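Local atomic coordinates of ParM protein (Staphylococcus aureus, PDB entry 3JS6), a protein that is an actin-like plasmid segregation protein, and probably polymerises into nucleotide-dependent filaments that help partition plasmid DNA between daughter cells. Residues M7-G12 against V114-G119; V160-G165 against R328-L333; N47-S52 against L70-N75; F25-R30 against L64-D69. All blocks are in the same frame, centred on the assembly; numbering follows the deposited sequence.

Contact 1 (M7-G12 against V114-G119); sequences MALDFG and VVIATG
Met7 and Ala8 pair in parallel with Ile116 and Ala117, joining strand 4-11 to strand 111-120 at the core of the actin-fold N-terminal domain. The short strand axes cross at 26°. Three backbone bonds knit them: Met7 N gives to Val115 O, Ala117 N to Met7 O, and Leu9 N to Ala117 O at 3.1 Å, the last the least straight at 163°. Met7, a selenomethionine, carries the apolar contact. From its CB, 3.9 Å from Val115 O and loosely near Ile116 CG1, the chain passes CG, 4.1 Å from Val114 CG1, then SE, 4.2 Å from CG2 of that valine, and ends at CE, which lies 4.1 Å from Val114 CG1 again. The extended chain (chi3 171°) carries SE and CE past the Val114 methyls. Leu103 of helix 90-104 packs on the same side, whereas Ala8 and Ala117 face helix 325-342. Toward Gly12 the backbone pairing gives way to side chains and water. Phe11 brings the edge of its ring to Thr118 OG1, and the strand ends in the sequence Asp10-Phe11-Gly12, consistent with the loop that holds nucleotide phosphates in actin relatives. One water accepts from Phe11 N and donates to Thr118 OG1 and, at 2.6 Å, to Gly119 O, tying the parting strand ends together. The threonine hydroxyl thus has two partners: besides accepting a hydrogen bond from this water, Thr118 OG1 donates to Leu9 O at 2.8 Å, from well above the carbonyl plane.

Contact 2 (V160-G165 against R328-L333); sequences VAQPMG and RGYEKL
Two helices that probably correspond to the interdomain helices of actin-fold proteins meet here, helix 162-169 with its lead-in strand residue Val160, and helix 325-342 through Gly329, Tyr330 and Leu333. Their closest point is glycine on glycine: with no side chain on either, the CA atoms of Gly165 and Gly329 come within 4.1 Å. Gly329 CA sends a C-H toward Gly165 O over 3.2 Å, nearly straight at 160°. Next to this point the Tyr330 ring lies against the strand-helix junction. Its CE2 lies 3.6 Å from Gly165 CA and 3.8 Å from Val160 CG2, and its hydroxyl reaches Gln162, with Tyr330 OH 3.4 Å from Gln162 CA. The glutamine chain crosses the end of the tyrosine obliquely, its amide plane turned 43° from the ring. One turn further along helix 325-342, Val160 CG1 and Leu333 CD1 meet tip to tip at 3.5 Å, tighter than ordinary methyl contact. Val160 thus uses both branches: CG1 meets the leucine, while CG2 lies mainly against the tyrosine. Around the crossing, Arg328 forms a salt bridge with Asp169, and Lys332 NZ bonds to Leu168, Asp169 and Met172 carbonyls, so polar clasps flank the apolar centre. No hydrogen bond links the two segments. A joint made of glycine backbone, methyls and one ring relies on shape more than on directed bonds, which would be consistent with slight sliding or pivoting between the helices.

Contact 3 (N47-S52 against L70-N75); sequences NKLDVS and LDKTTN
Val51 and Thr73 form the inner part of this surface contact, where the loop before strand 52-56 leans on the weakly bonded helical turn at 70-73. Val51 puts its two methyls to different uses. CG1 meets Thr73 CG2 at 3.9 Å, the two side chains set at a slant to each other, while CG2 rests 4.0 Å from Leu70 CA. The branch toward Thr73 stands between the backbone N and the carbonyl carbon of the valine (chi1 63°), which places CG2 anti to the backbone N, facing Leu70. Toward solvent the distances stay just as short, but the loop offers one methyl instead of two and Lys72 is exposed. Leu49 touches through CD1, which lies 3.7 Å from Lys72 O, 3.8 Å from Lys72 CB and 3.9 Å from Thr73 CB, and so sits in the notch between two residues. Lys72 lends just the root of its side chain; the rest runs out extended to an exposed amine, which has a long, weak ion pair with Asp69. Polar ties lie beside the packing and not within it: Asp50 N bonds to Asp69 OD2, and Asp50 OD2 takes a bond from Asn68 ND2, while Asp71 is held in a salt bridge to Arg30. With no hydrogen bond across the two segments, the contact depends on the methyls of branched side chains, and its alignment is probably set by the aspartate bonds around it.

Contact 4 (F25-R30 against L64-D69); sequences FVIPSR and LLFGND
Strands 25-28 and 64-66 run at 114° to each other with their axes 10.0 Å apart, so Ile27 and Phe66 meet through side chains and not by backbone pairing. Phe66 reaches across because CG is anti to its backbone N (chi1 -177°), carrying the ring toward Ile27. There Ile27 CG2 makes an off-centre CH-pi contact, 4.2 Å from the ring centroid, and the same methyl presses on the backbone of Gly67, with Gly67 C 3.5 Å away. Ile27 CD1, on the same side of the ring, lies 4.0 Å from Phe66 CE2. Two further groups lie at the ring's edge: Phe25 CE1, loosely, and Arg30 O, in the ring plane and 3.4 Å from Phe66 CD1. That carbonyl also accepts a water's hydrogen over 2.7 Å, and the water in turn takes the Gly67 N-H, closing a bridge between the segments. The Asn68 amide passes aslant over Ile27 CG1, its OD1 against Pro28 CD at 3.4 Å; its ND2 makes a weak bond to Val26 O at 3.5 Å, and Asp50 OD2 is its stronger partner. Arg30 turns its guanidinium away, to Asp79 and Asp71. Between Pro28 and Arg30 the chain kinks in an inverse gamma turn centred on Ser29, closed by Arg30 N to Pro28 O. Leu95 of helix 90-104 packs on Phe66 as well. The arrangement belongs to the actin-fold N-terminal domain, where the third strand of the opening antiparallel meander, 4-11, 15-20 and 23-33, breaks and bends before its far part pairs with strand 64-66.

From the N terminus, residues 7-12 open contact 1, 25-30 open contact 4 and 47-52 open contact 3. Contact 4 closes first, at 64-69, and contact 3 directly afterwards, at 70-75, so these two cross; they adjoin through Ser52 N and Phe66 O, 3.0 Å apart. Both are nested in the loop that contact 1 closes at 114-119, and Leu9 CD2 packs on Phe25 CZ to join contacts 1 and 4. Contact 2 follows in series. It opens at 160-165, beside strand 111-120, and closes only at 328-333, bringing the C-terminal helix back onto the N-terminal sheet, where Tyr330 touches contact 1. Contact 3 stays peripheral, its centre about 31 Å from that of contact 2.

Contact 1 (M7-G12 against V114-G119)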
loop_
_atom_site.group_PDB
_atom_site.type_symbol
_atom_site.label_atom_id
_atom_site.label_comp_id
_atom_site.label_asym_id
_atom_site.label_seq_id
_atom_site.Cartn_x
_atom_site.Cartn_y
_atom_site.Cartn_z
HETATM N N MSE A 7 -4.063 -13.410 4.035
HETATM C CA MSE A 7 -4.518 -12.154 3.433
HETATM C C MSE A 7 -3.457 -11.107 3.725
HETATM O O MSE A 7 -3.093 -10.915 4.888
HETATM C CB MSE A 7 -5.812 -11.644 4.047
HETATM C CG MSE A 7 -7.097 -12.393 3.686
HETATM SE SE MSE A 7 -8.640 -11.454 4.520
HETATM C CE MSE A 7 -10.076 -12.397 3.686
ATOM N N ALA A 8 -2.973 -10.430 2.678
ATOM C CA ALA A 8 -1.985 -9.381 2.840
ATOM C C ALA A 8 -2.704 -8.112 2.390
ATOM O O ALA A 8 -3.290 -8.076 1.312
ATOM C CB ALA A 8 -0.783 -9.635 1.979
ATOM N N LEU A 9 -2.662 -7.092 3.238
ATOM C CA LEU A 9 -3.360 -5.829 2.976
ATOM C C LEU A 9 -2.463 -4.647 3.234
ATOM O O LEU A 9 -1.653 -4.672 4.151
ATOM C CB LEU A 9 -4.581 -5.715 3.881
ATOM C CG LEU A 9 -5.785 -6.571 3.483
ATOM C CD1 LEU A 9 -6.819 -6.627 4.636
ATOM C CD2 LEU A 9 -6.417 -5.960 2.206
ATOM N N ASP A 10 -2.630 -3.604 2.430
ATOM C CA ASP A 10 -1.812 -2.397 2.569
ATOM C C ASP A 10 -2.757 -1.217 2.424
ATOM O O ASP A 10 -3.176 -0.902 1.302
ATOM C CB ASP A 10 -0.786 -2.384 1.440
ATOM C CG ASP A 10 0.143 -1.159 1.484
ATOM O OD1 ASP A 10 0.024 -0.315 2.401
ATOM O OD2 ASP A 10 1.014 -1.064 0.595
ATOM N N PHE A 11 -3.115 -0.591 3.540
ATOM C CA PHE A 11 -4.028 0.546 3.513
ATOM C C PHE A 11 -3.212 1.828 3.412
ATOM O O PHE A 11 -2.990 2.519 4.396
ATOM C CB PHE A 11 -4.892 0.560 4.772
ATOM C CG PHE A 11 -5.761 -0.660 4.914
ATOM C CD1 PHE A 11 -5.332 -1.761 5.656
ATOM C CD2 PHE A 11 -6.990 -0.721 4.264
ATOM C CE1 PHE A 11 -6.126 -2.918 5.750
ATOM C CE2 PHE A 11 -7.795 -1.878 4.349
ATOM C CZ PHE A 11 -7.353 -2.974 5.094
ATOM N N GLY A 12 -2.768 2.135 2.205
ATOM C CA GLY A 12 -1.929 3.298 2.013
ATOM C C GLY A 12 -2.574 4.616 1.666
ATOM O O GLY A 12 -3.800 4.805 1.740
ATOM N N VAL A 114 -8.489 -17.259 7.992
ATOM C CA VAL A 114 -7.300 -16.568 7.539
ATOM C C VAL A 114 -6.456 -16.013 8.645
ATOM O O VAL A 114 -6.857 -15.974 9.823
ATOM C CB VAL A 114 -7.681 -15.332 6.679
ATOM C CG1 VAL A 114 -8.639 -15.729 5.557
ATOM C CG2 VAL A 114 -8.350 -14.265 7.589
ATOM N N VAL A 115 -5.267 -15.591 8.237
ATOM C CA VAL A 115 -4.371 -14.839 9.094
ATOM C C VAL A 115 -4.236 -13.556 8.238
ATOM O O VAL A 115 -4.300 -13.624 7.003
ATOM C CB VAL A 115 -3.014 -15.473 9.251
ATOM C CG1 VAL A 115 -3.127 -16.698 10.179
ATOM C CG2 VAL A 115 -2.462 -15.855 7.885
ATOM N N ILE A 116 -4.083 -12.406 8.884
ATOM C CA ILE A 116 -3.943 -11.132 8.178
ATOM C C ILE A 116 -2.585 -10.487 8.457
ATOM O O ILE A 116 -2.197 -10.295 9.618
ATOM C CB ILE A 116 -5.053 -10.126 8.610
ATOM C CG1 ILE A 116 -6.432 -10.686 8.270
ATOM C CG2 ILE A 116 -4.818 -8.765 7.950
ATOM C CD1 ILE A 116 -7.591 -9.771 8.745
ATOM N N ALA A 117 -1.856 -10.190 7.389
ATOM C CA ALA A 117 -0.566 -9.525 7.482
ATOM C C ALA A 117 -0.746 -8.120 6.898
ATOM O O ALA A 117 -1.213 -7.969 5.780
ATOM C CB ALA A 117 0.473 -10.281 6.680
ATOM N N THR A 118 -0.398 -7.096 7.664
ATOM C CA THR A 118 -0.522 -5.749 7.158
ATOM C C THR A 118 0.569 -4.872 7.772
ATOM O O THR A 118 1.441 -5.360 8.504
ATOM C CB THR A 118 -1.898 -5.170 7.472
ATOM O OG1 THR A 118 -2.047 -3.922 6.776
ATOM C CG2 THR A 118 -2.070 -4.964 9.002
ATOM N N GLY A 119 0.524 -3.589 7.455
ATOM C CA GLY A 119 1.501 -2.663 7.986
ATOM C C GLY A 119 0.863 -1.345 8.401
ATOM O O GLY A 119 -0.327 -1.106 8.152
HETATM O O HOH W 1 -1.283 1.559 6.393
HETATM O O HOH W 2 -1.825 -1.021 6.043
#

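Contact 2 (V160-G165 against R328-L333)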
loop_
_atom_site.group_PDB
_atom_site.type_symbol
_atom_site.label_atom_id
_atom_site.label_comp_id
_atom_site.label_asym_id
_atom_site.label_seq_id
_atom_site.Cartn_x
_atom_site.Cartn_y
_atom_site.Cartn_z
ATOM N N VAL A 160 3.505 -4.881 10.782
ATOM C CA VAL A 160 4.849 -4.329 10.875
ATOM C C VAL A 160 4.871 -2.894 10.358
ATOM O O VAL A 160 3.841 -2.375 9.914
ATOM C CB VAL A 160 5.873 -5.164 10.071
ATOM C CG1 VAL A 160 5.933 -6.577 10.639
ATOM C CG2 VAL A 160 5.522 -5.169 8.597
ATOM N N ALA A 161 6.031 -2.248 10.437
ATOM C CA ALA A 161 6.175 -0.882 9.903
ATOM C C ALA A 161 6.117 -1.003 8.377
ATOM O O ALA A 161 6.707 -1.917 7.802
ATOM C CB ALA A 161 7.515 -0.280 10.339
ATOM N N GLN A 162 5.437 -0.082 7.708
ATOM C CA GLN A 162 5.275 -0.177 6.254
ATOM C C GLN A 162 6.519 -0.394 5.404
ATOM O O GLN A 162 6.504 -1.223 4.483
ATOM C CB GLN A 162 4.520 1.039 5.728
ATOM C CG GLN A 162 3.376 1.436 6.605
ATOM C CD GLN A 162 2.422 2.373 5.912
ATOM O OE1 GLN A 162 2.837 3.337 5.251
ATOM N NE2 GLN A 162 1.131 2.102 6.059
ATOM N N PRO A 163 7.604 0.358 5.677
ATOM C CA PRO A 163 8.818 0.169 4.874
ATOM C C PRO A 163 9.348 -1.254 4.990
ATOM O O PRO A 163 10.083 -1.705 4.117
ATOM C CB PRO A 163 9.806 1.193 5.460
ATOM C CG PRO A 163 8.910 2.258 6.029
ATOM C CD PRO A 163 7.782 1.444 6.659
HETATM N N MSE A 164 8.987 -1.952 6.069
HETATM C CA MSE A 164 9.469 -3.327 6.263
HETATM C C MSE A 164 8.887 -4.296 5.233
HETATM O O MSE A 164 9.534 -5.275 4.852
HETATM C CB MSE A 164 9.131 -3.842 7.664
HETATM C CG MSE A 164 10.341 -4.240 8.502
HETATM SE SE MSE A 164 11.685 -5.373 7.618
HETATM C CE MSE A 164 12.976 -5.385 9.076
ATOM N N GLY A 165 7.658 -4.034 4.798
ATOM C CA GLY A 165 7.046 -4.901 3.815
ATOM C C GLY A 165 7.868 -4.849 2.548
ATOM O O GLY A 165 8.139 -5.861 1.918
ATOM N N ARG A 328 3.435 -7.951 -0.934
ATOM C CA ARG A 328 4.208 -9.171 -1.151
ATOM C C ARG A 328 5.088 -9.397 0.064
ATOM O O ARG A 328 5.352 -10.535 0.419
ATOM C CB ARG A 328 5.101 -9.091 -2.411
ATOM C CG ARG A 328 4.325 -9.060 -3.769
ATOM C CD ARG A 328 5.263 -9.204 -4.978
ATOM N NE ARG A 328 6.227 -8.115 -5.099
ATOM C CZ ARG A 328 6.080 -6.993 -5.797
ATOM N NH1 ARG A 328 4.985 -6.748 -6.498
ATOM N NH2 ARG A 328 7.045 -6.094 -5.769
ATOM N N GLY A 329 5.546 -8.320 0.702
ATOM C CA GLY A 329 6.382 -8.485 1.881
ATOM C C GLY A 329 5.559 -8.959 3.068
ATOM O O GLY A 329 5.978 -9.863 3.803
ATOM N N TYR A 330 4.394 -8.351 3.274
ATOM C CA TYR A 330 3.521 -8.735 4.388
ATOM C C TYR A 330 3.073 -10.186 4.206
ATOM O O TYR A 330 2.951 -10.930 5.180
ATOM C CB TYR A 330 2.253 -7.864 4.454
ATOM C CG TYR A 330 2.479 -6.368 4.575
ATOM C CD1 TYR A 330 1.494 -5.472 4.146
ATOM C CD2 TYR A 330 3.655 -5.852 5.132
ATOM C CE1 TYR A 330 1.653 -4.091 4.266
ATOM C CE2 TYR A 330 3.832 -4.462 5.259
ATOM C CZ TYR A 330 2.823 -3.593 4.824
ATOM O OH TYR A 330 2.962 -2.226 4.950
ATOM N N GLU A 331 2.826 -10.587 2.960
ATOM C CA GLU A 331 2.374 -11.962 2.699
ATOM C C GLU A 331 3.370 -13.002 3.218
ATOM O O GLU A 331 2.969 -14.029 3.771
ATOM C CB GLU A 331 2.135 -12.164 1.214
ATOM C CG GLU A 331 1.718 -13.569 0.845
ATOM C CD GLU A 331 1.347 -13.681 -0.624
ATOM O OE1 GLU A 331 2.187 -13.323 -1.478
ATOM O OE2 GLU A 331 0.215 -14.126 -0.923
ATOM N N LYS A 332 4.662 -12.736 3.056
ATOM C CA LYS A 332 5.680 -13.665 3.554
ATOM C C LYS A 332 5.583 -13.836 5.082
ATOM O O LYS A 332 5.701 -14.946 5.599
ATOM C CB LYS A 332 7.073 -13.192 3.130
ATOM C CG LYS A 332 7.259 -13.260 1.610
ATOM C CD LYS A 332 8.514 -12.523 1.160
ATOM C CE LYS A 332 8.656 -12.563 -0.351
ATOM N NZ LYS A 332 9.945 -11.927 -0.774
ATOM N N LEU A 333 5.362 -12.745 5.802
ATOM C CA LEU A 333 5.224 -12.809 7.256
ATOM C C LEU A 333 3.918 -13.536 7.591
ATOM O O LEU A 333 3.819 -14.237 8.605
ATOM C CB LEU A 333 5.189 -11.388 7.859
ATOM C CG LEU A 333 6.479 -10.555 7.757
ATOM C CD1 LEU A 333 6.257 -9.180 8.373
ATOM C CD2 LEU A 333 7.619 -11.281 8.501
#

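Contact 3 (N47-S52 against L70-N75)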
loop_
_atom_site.group_PDB
_atom_site.type_symbol
_atom_site.label_atom_id
_atom_site.label_comp_id
_atom_site.label_asym_id
_atom_site.label_seq_id
_atom_site.Cartn_x
_atom_site.Cartn_y
_atom_site.Cartn_z
ATOM N N ASN A 47 -24.016 -1.599 -17.693
ATOM C CA ASN A 47 -22.572 -1.805 -17.738
ATOM C C ASN A 47 -22.087 -2.641 -16.555
ATOM O O ASN A 47 -22.461 -2.374 -15.414
ATOM C CB ASN A 47 -21.830 -0.475 -17.720
ATOM C CG ASN A 47 -22.138 0.370 -18.922
ATOM O OD1 ASN A 47 -23.304 0.627 -19.222
ATOM N ND2 ASN A 47 -21.098 0.816 -19.620
ATOM N N LYS A 48 -21.267 -3.655 -16.839
ATOM C CA LYS A 48 -20.700 -4.503 -15.788
ATOM C C LYS A 48 -19.504 -3.725 -15.267
ATOM O O LYS A 48 -18.451 -3.672 -15.915
ATOM C CB LYS A 48 -20.234 -5.842 -16.357
ATOM C CG LYS A 48 -21.363 -6.708 -16.897
ATOM C CD LYS A 48 -22.504 -6.852 -15.890
ATOM C CE LYS A 48 -22.031 -7.473 -14.583
ATOM N NZ LYS A 48 -23.155 -7.636 -13.615
ATOM N N LEU A 49 -19.675 -3.110 -14.108
ATOM C CA LEU A 49 -18.632 -2.277 -13.524
ATOM C C LEU A 49 -17.762 -2.998 -12.505
ATOM O O LEU A 49 -18.185 -3.976 -11.876
ATOM C CB LEU A 49 -19.276 -1.053 -12.868
ATOM C CG LEU A 49 -20.124 -0.206 -13.829
ATOM C CD1 LEU A 49 -20.696 0.986 -13.094
ATOM C CD2 LEU A 49 -19.285 0.249 -14.987
ATOM N N ASP A 50 -16.544 -2.496 -12.343
ATOM C CA ASP A 50 -15.602 -3.080 -11.393
ATOM C C ASP A 50 -15.865 -2.474 -10.021
ATOM O O ASP A 50 -15.112 -1.609 -9.536
ATOM C CB ASP A 50 -14.163 -2.805 -11.837
ATOM C CG ASP A 50 -13.144 -3.544 -10.979
ATOM O OD1 ASP A 50 -13.576 -4.415 -10.186
ATOM O OD2 ASP A 50 -11.925 -3.264 -11.102
ATOM N N VAL A 51 -16.978 -2.889 -9.427
ATOM C CA VAL A 51 -17.373 -2.404 -8.109
ATOM C C VAL A 51 -18.286 -3.467 -7.500
ATOM O O VAL A 51 -19.038 -4.125 -8.216
ATOM C CB VAL A 51 -18.106 -1.029 -8.220
ATOM C CG1 VAL A 51 -19.394 -1.177 -9.010
ATOM C CG2 VAL A 51 -18.410 -0.472 -6.822
ATOM N N SER A 52 -18.209 -3.650 -6.186
ATOM C CA SER A 52 -19.029 -4.648 -5.508
ATOM C C SER A 52 -19.870 -4.080 -4.373
ATOM O O SER A 52 -19.633 -2.973 -3.895
ATOM C CB SER A 52 -18.141 -5.771 -4.956
ATOM O OG SER A 52 -17.501 -6.471 -5.999
ATOM N N LEU A 70 -16.276 2.715 -8.574
ATOM C CA LEU A 70 -17.186 3.283 -7.593
ATOM C C LEU A 70 -18.013 4.468 -8.103
ATOM O O LEU A 70 -19.246 4.460 -8.030
ATOM C CB LEU A 70 -16.408 3.752 -6.355
ATOM C CG LEU A 70 -17.287 4.414 -5.280
ATOM C CD1 LEU A 70 -18.359 3.412 -4.796
ATOM C CD2 LEU A 70 -16.427 4.878 -4.103
ATOM N N ASP A 71 -17.318 5.491 -8.601
ATOM C CA ASP A 71 -17.972 6.717 -9.045
ATOM C C ASP A 71 -18.808 6.580 -10.312
ATOM O O ASP A 71 -19.550 7.501 -10.677
ATOM C CB ASP A 71 -16.923 7.836 -9.167
ATOM C CG ASP A 71 -16.156 8.056 -7.857
ATOM O OD1 ASP A 71 -16.750 7.923 -6.754
ATOM O OD2 ASP A 71 -14.950 8.364 -7.927
ATOM N N LYS A 72 -18.692 5.430 -10.975
ATOM C CA LYS A 72 -19.494 5.158 -12.168
ATOM C C LYS A 72 -20.832 4.544 -11.759
ATOM O O LYS A 72 -21.769 4.440 -12.572
ATOM C CB LYS A 72 -18.753 4.206 -13.117
ATOM C CG LYS A 72 -17.539 4.856 -13.762
ATOM C CD LYS A 72 -16.849 3.986 -14.805
ATOM C CE LYS A 72 -15.586 4.697 -15.292
ATOM N NZ LYS A 72 -14.856 3.946 -16.350
ATOM N N THR A 73 -20.956 4.159 -10.491
ATOM C CA THR A 73 -22.214 3.555 -10.063
ATOM C C THR A 73 -22.958 4.328 -8.989
ATOM O O THR A 73 -24.127 4.051 -8.701
ATOM C CB THR A 73 -22.002 2.076 -9.592
ATOM O OG1 THR A 73 -23.239 1.369 -9.690
ATOM C CG2 THR A 73 -21.534 2.019 -8.148
ATOM N N THR A 74 -22.308 5.320 -8.402
ATOM C CA THR A 74 -22.955 6.074 -7.353
ATOM C C THR A 74 -22.366 7.469 -7.266
ATOM O O THR A 74 -21.319 7.758 -7.848
ATOM C CB THR A 74 -22.775 5.345 -5.987
ATOM O OG1 THR A 74 -23.481 6.044 -4.951
ATOM C CG2 THR A 74 -21.289 5.286 -5.620
ATOM N N ASN A 75 -23.026 8.314 -6.510
ATOM C CA ASN A 75 -22.559 9.638 -6.343
ATOM C C ASN A 75 -22.118 9.749 -4.887
ATOM O O ASN A 75 -21.552 10.750 -4.472
ATOM C CB ASN A 75 -23.657 10.656 -6.703
ATOM C CG ASN A 75 -23.848 10.749 -8.199
ATOM O OD1 ASN A 75 -22.953 11.200 -8.910
ATOM N ND2 ASN A 75 -25.013 10.315 -8.672
#

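Contact 4 (F25-R30 against L64-D69)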
loop_
_atom_site.group_PDB
_atom_site.type_symbol
_atom_site.label_atom_id
_atom_site.label_comp_id
_atom_site.label_asym_id
_atom_site.label_seq_id
_atom_site.Cartn_x
_atom_site.Cartn_y
_atom_site.Cartn_z
ATOM N N PHE A 25 -5.592 -6.920 -5.766
ATOM C CA PHE A 25 -6.354 -5.748 -6.185
ATOM C C PHE A 25 -5.708 -4.469 -5.698
ATOM O O PHE A 25 -4.951 -4.484 -4.732
ATOM C CB PHE A 25 -7.821 -5.820 -5.685
ATOM C CG PHE A 25 -7.995 -5.553 -4.203
ATOM C CD1 PHE A 25 -7.909 -4.254 -3.689
ATOM C CD2 PHE A 25 -8.240 -6.614 -3.317
ATOM C CE1 PHE A 25 -8.061 -4.002 -2.328
ATOM C CE2 PHE A 25 -8.390 -6.387 -1.958
ATOM C CZ PHE A 25 -8.302 -5.071 -1.452
ATOM N N VAL A 26 -5.981 -3.365 -6.397
ATOM C CA VAL A 26 -5.498 -2.048 -6.002
ATOM C C VAL A 26 -6.667 -1.123 -6.394
ATOM O O VAL A 26 -7.071 -1.069 -7.535
ATOM C CB VAL A 26 -4.147 -1.666 -6.685
ATOM C CG1 VAL A 26 -4.224 -1.840 -8.208
ATOM C CG2 VAL A 26 -3.765 -0.219 -6.268
ATOM N N ILE A 27 -7.245 -0.479 -5.388
ATOM C CA ILE A 27 -8.442 0.349 -5.528
ATOM C C ILE A 27 -8.269 1.597 -4.693
ATOM O O ILE A 27 -7.673 1.538 -3.603
ATOM C CB ILE A 27 -9.667 -0.463 -4.979
ATOM C CG1 ILE A 27 -9.830 -1.744 -5.816
ATOM C CG2 ILE A 27 -10.955 0.386 -4.969
ATOM C CD1 ILE A 27 -10.735 -2.809 -5.190
ATOM N N PRO A 28 -8.781 2.746 -5.182
ATOM C CA PRO A 28 -8.673 4.003 -4.441
ATOM C C PRO A 28 -9.313 3.868 -3.068
ATOM O O PRO A 28 -10.323 3.196 -2.911
ATOM C CB PRO A 28 -9.435 4.995 -5.322
ATOM C CG PRO A 28 -9.176 4.477 -6.708
ATOM C CD PRO A 28 -9.358 2.972 -6.524
ATOM N N SER A 29 -8.718 4.515 -2.073
ATOM C CA SER A 29 -9.229 4.459 -0.712
ATOM C C SER A 29 -10.465 5.364 -0.593
ATOM O O SER A 29 -10.416 6.415 0.026
ATOM C CB SER A 29 -8.115 4.901 0.247
ATOM O OG SER A 29 -8.572 4.964 1.580
ATOM N N ARG A 30 -11.560 4.935 -1.217
ATOM C CA ARG A 30 -12.830 5.664 -1.254
ATOM C C ARG A 30 -13.912 4.633 -1.044
ATOM O O ARG A 30 -13.758 3.488 -1.429
ATOM C CB ARG A 30 -13.081 6.296 -2.643
ATOM C CG ARG A 30 -12.187 7.464 -3.013
ATOM C CD ARG A 30 -12.368 7.860 -4.489
ATOM N NE ARG A 30 -13.724 8.313 -4.814
ATOM C CZ ARG A 30 -14.274 9.428 -4.342
ATOM N NH1 ARG A 30 -13.591 10.206 -3.507
ATOM N NH2 ARG A 30 -15.489 9.787 -4.731
ATOM N N LEU A 64 -22.644 -1.240 1.451
ATOM C CA LEU A 64 -21.430 -0.483 1.142
ATOM C C LEU A 64 -20.999 -0.710 -0.317
ATOM O O LEU A 64 -21.222 -1.783 -0.862
ATOM C CB LEU A 64 -20.308 -0.902 2.100
ATOM C CG LEU A 64 -20.473 -0.570 3.600
ATOM C CD1 LEU A 64 -19.350 -1.247 4.421
ATOM C CD2 LEU A 64 -20.405 0.930 3.784
ATOM N N LEU A 65 -20.374 0.296 -0.926
ATOM C CA LEU A 65 -19.906 0.215 -2.316
ATOM C C LEU A 65 -18.405 0.446 -2.339
ATOM O O LEU A 65 -17.907 1.459 -1.816
ATOM C CB LEU A 65 -20.612 1.277 -3.171
ATOM C CG LEU A 65 -22.098 0.971 -3.346
ATOM C CD1 LEU A 65 -22.803 2.150 -4.018
ATOM C CD2 LEU A 65 -22.225 -0.327 -4.190
ATOM N N PHE A 66 -17.685 -0.476 -2.967
ATOM C CA PHE A 66 -16.225 -0.401 -3.015
ATOM C C PHE A 66 -15.701 -1.019 -4.301
ATOM O O PHE A 66 -16.123 -2.111 -4.691
ATOM C CB PHE A 66 -15.665 -1.155 -1.800
ATOM C CG PHE A 66 -14.168 -1.114 -1.671
ATOM C CD1 PHE A 66 -13.488 0.094 -1.588
ATOM C CD2 PHE A 66 -13.437 -2.298 -1.609
ATOM C CE1 PHE A 66 -12.088 0.119 -1.447
ATOM C CE2 PHE A 66 -12.049 -2.279 -1.466
ATOM C CZ PHE A 66 -11.378 -1.061 -1.385
ATOM N N GLY A 67 -14.777 -0.321 -4.955
ATOM C CA GLY A 67 -14.213 -0.817 -6.203
ATOM C C GLY A 67 -13.697 0.306 -7.092
ATOM O O GLY A 67 -14.001 1.490 -6.882
ATOM N N ASN A 68 -12.905 -0.064 -8.091
ATOM C CA ASN A 68 -12.336 0.906 -9.022
ATOM C C ASN A 68 -13.373 1.748 -9.757
ATOM O O ASN A 68 -13.113 2.907 -10.084
ATOM C CB ASN A 68 -11.471 0.180 -10.048
ATOM C CG ASN A 68 -10.159 -0.255 -9.469
ATOM O OD1 ASN A 68 -9.401 0.575 -8.990
ATOM N ND2 ASN A 68 -9.880 -1.557 -9.502
ATOM N N ASP A 69 -14.544 1.175 -10.020
ATOM C CA ASP A 69 -15.586 1.910 -10.746
ATOM C C ASP A 69 -16.639 2.520 -9.839
ATOM O O ASP A 69 -17.758 2.826 -10.285
ATOM C CB ASP A 69 -16.283 0.998 -11.752
ATOM C CG ASP A 69 -15.417 0.681 -12.947
ATOM O OD1 ASP A 69 -14.564 1.518 -13.286
ATOM O OD2 ASP A 69 -15.597 -0.395 -13.555
HETATM O O HOH W 3 -7.639 -4.033 -9.019
HETATM O O HOH W 4 -13.797 2.384 -3.932
#